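Local atomic coordinates of putative exported protein (Bacteroides fragilis, PDB entry 4RAA), a protein that is of unknown function, a putative exported protein, probably a lipoprotein, built as a six-bladed beta-propeller of the YWTD superfamily. Residues 230-233 with 234-238. Residues are numbered along the deposited sequence; the frame is centred on the assembly and turned at random.
Sequences LDFL and NKTSN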
loop_
_atom_site.group_PDB
_atom_site.type_symbol
_atom_site.label_atom_id
_atom_site.label_comp_id
_atom_site.label_asym_id
_atom_site.label_seq_id
_atom_site.Cartn_x
_atom_site.Cartn_y
_atom_site.Cartn_z
ATOM N N LEU A 230 -13.573 -2.151 -36.619
ATOM C CA LEU A 230 -12.302 -2.748 -36.183
ATOM C C LEU A 230 -11.253 -2.705 -37.308
ATOM O O LEU A 230 -10.081 -2.445 -37.040
ATOM C CB LEU A 230 -12.515 -4.185 -35.694
ATOM C CG LEU A 230 -11.324 -4.949 -35.098
ATOM C CD1 LEU A 230 -10.705 -4.175 -33.944
ATOM C CD2 LEU A 230 -11.759 -6.336 -34.649
ATOM N N ASP A 231 -11.693 -2.933 -38.552
ATOM C CA ASP A 231 -10.817 -2.891 -39.738
ATOM C C ASP A 231 -10.245 -1.507 -40.013
ATOM O O ASP A 231 -9.062 -1.388 -40.364
ATOM C CB ASP A 231 -11.548 -3.403 -40.997
ATOM C CG ASP A 231 -11.868 -4.890 -40.930
ATOM O OD1 ASP A 231 -11.610 -5.522 -39.886
ATOM O OD2 ASP A 231 -12.376 -5.438 -41.926
ATOM N N PHE A 232 -11.081 -0.476 -39.880
ATOM C CA PHE A 232 -10.630 0.913 -40.052
ATOM C C PHE A 232 -9.525 1.271 -39.048
ATOM O O PHE A 232 -8.554 1.939 -39.423
ATOM C CB PHE A 232 -11.792 1.896 -39.913
ATOM C CG PHE A 232 -11.390 3.332 -40.096
ATOM C CD1 PHE A 232 -10.955 4.097 -39.003
ATOM C CD2 PHE A 232 -11.420 3.919 -41.362
ATOM C CE1 PHE A 232 -10.573 5.419 -39.167
ATOM C CE2 PHE A 232 -11.050 5.246 -41.534
ATOM C CZ PHE A 232 -10.623 5.998 -40.435
ATOM N N LEU A 233 -9.696 0.836 -37.790
ATOM C CA LEU A 233 -8.715 1.070 -36.718
ATOM C C LEU A 233 -7.375 0.385 -37.001
ATOM O O LEU A 233 -6.333 1.043 -36.984
ATOM C CB LEU A 233 -9.259 0.629 -35.346
ATOM C CG LEU A 233 -10.421 1.434 -34.751
ATOM C CD1 LEU A 233 -11.032 0.712 -33.567
ATOM C CD2 LEU A 233 -9.983 2.833 -34.344
ATOM N N ASN A 234 -7.409 -0.916 -37.282
ATOM C CA ASN A 234 -6.177 -1.682 -37.602
ATOM C C ASN A 234 -5.395 -1.199 -38.836
ATOM O O ASN A 234 -4.161 -1.238 -38.826
ATOM C CB ASN A 234 -6.481 -3.180 -37.745
ATOM C CG ASN A 234 -6.782 -3.841 -36.419
ATOM O OD1 ASN A 234 -6.052 -3.656 -35.442
ATOM N ND2 ASN A 234 -7.837 -4.644 -36.380
ATOM N N LYS A 235 -6.106 -0.757 -39.876
ATOM C CA LYS A 235 -5.469 -0.242 -41.100
ATOM C C LYS A 235 -4.761 1.095 -40.827
ATOM O O LYS A 235 -3.593 1.261 -41.185
ATOM C CB LYS A 235 -6.490 -0.121 -42.257
ATOM C CG LYS A 235 -6.002 0.548 -43.554
ATOM C CD LYS A 235 -4.719 -0.063 -44.125
ATOM C CE LYS A 235 -4.114 0.749 -45.265
ATOM N NZ LYS A 235 -4.949 0.717 -46.492
ATOM N N THR A 236 -5.465 2.023 -40.175
ATOM C CA THR A 236 -4.915 3.349 -39.830
ATOM C C THR A 236 -3.958 3.368 -38.617
ATOM O O THR A 236 -3.392 4.417 -38.314
ATOM C CB THR A 236 -6.047 4.376 -39.601
ATOM O OG1 THR A 236 -6.913 3.923 -38.553
ATOM C CG2 THR A 236 -6.855 4.562 -40.876
ATOM N N SER A 237 -3.786 2.236 -37.931
ATOM C CA SER A 237 -2.904 2.122 -36.767
ATOM C C SER A 237 -1.747 1.124 -36.925
ATOM O O SER A 237 -0.968 0.972 -35.980
ATOM C CB SER A 237 -3.741 1.692 -35.564
ATOM O OG SER A 237 -3.002 1.798 -34.367
ATOM N N ASN A 238 -1.623 0.466 -38.087
ATOM C CA ASN A 238 -0.618 -0.584 -38.321
ATOM C C ASN A 238 -0.684 -1.648 -37.212
ATOM O O ASN A 238 0.324 -1.959 -36.571
ATOM C CB ASN A 238 0.811 -0.005 -38.459
ATOM C CG ASN A 238 0.980 0.958 -39.637
ATOM O OD1 ASN A 238 1.869 1.805 -39.611
ATOM N ND2 ASN A 238 0.161 0.821 -40.674
#
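Phe-232 and Thr-236 meet one turn apart on the short helix 230-237, a local i to i+4 contact in the connection that follows strand 213-222 of the propeller. The threonine offers both branches to the phenylalanine. Its hydroxyl, OG1, turns back on the helix and donates to Phe-232 O over 2.7 Å, while the backbone Thr-236 N donates to the same oxygen at 3.2 Å. Thr-236 thus grips this acceptor twice, its two donors arriving from opposite faces of the carbonyl plane. What makes this possible is the threonine's first torsion, 58°, which sets OG1 between the backbone N and the carbonyl carbon and within reach of the preceding turn. The methyl then faces the ring: CG2 lies 4.2 Å from the centroid of the Phe-232 ring, 16° off the normal, a CH-pi contact over the face. The ring reaches it because its CG is anti to the backbone N (chi1 -179°).

Ordinary helical bonds run alongside, from Asn-234 N to Leu-230 O at 3.1 Å, and from Lys-235 N to Asp-231 O. The Asn-234 amide lies against the side chain of Leu-230, ND2 coming 3.7 Å from CG; ND2 is also close to Leu-230 O, but it is not placed to hydrogen-bond with it. Asn-238 is the first residue to leave helical angles, its positive phi being part of a Schellman motif.

At the start of the helix, Ser-229 OG bonds to Phe-232 N; in its last turn, Ser-237 OG bonds to Ser-242 O, in the chain that follows. The Phe-232 ring meets Tyr-253 edge-to-face, just ahead of strand 254-261, while Leu-230 and Asn-234 rest on the loop residues Glu-176 and Phe-177, which link strands 168-174 and 189-192.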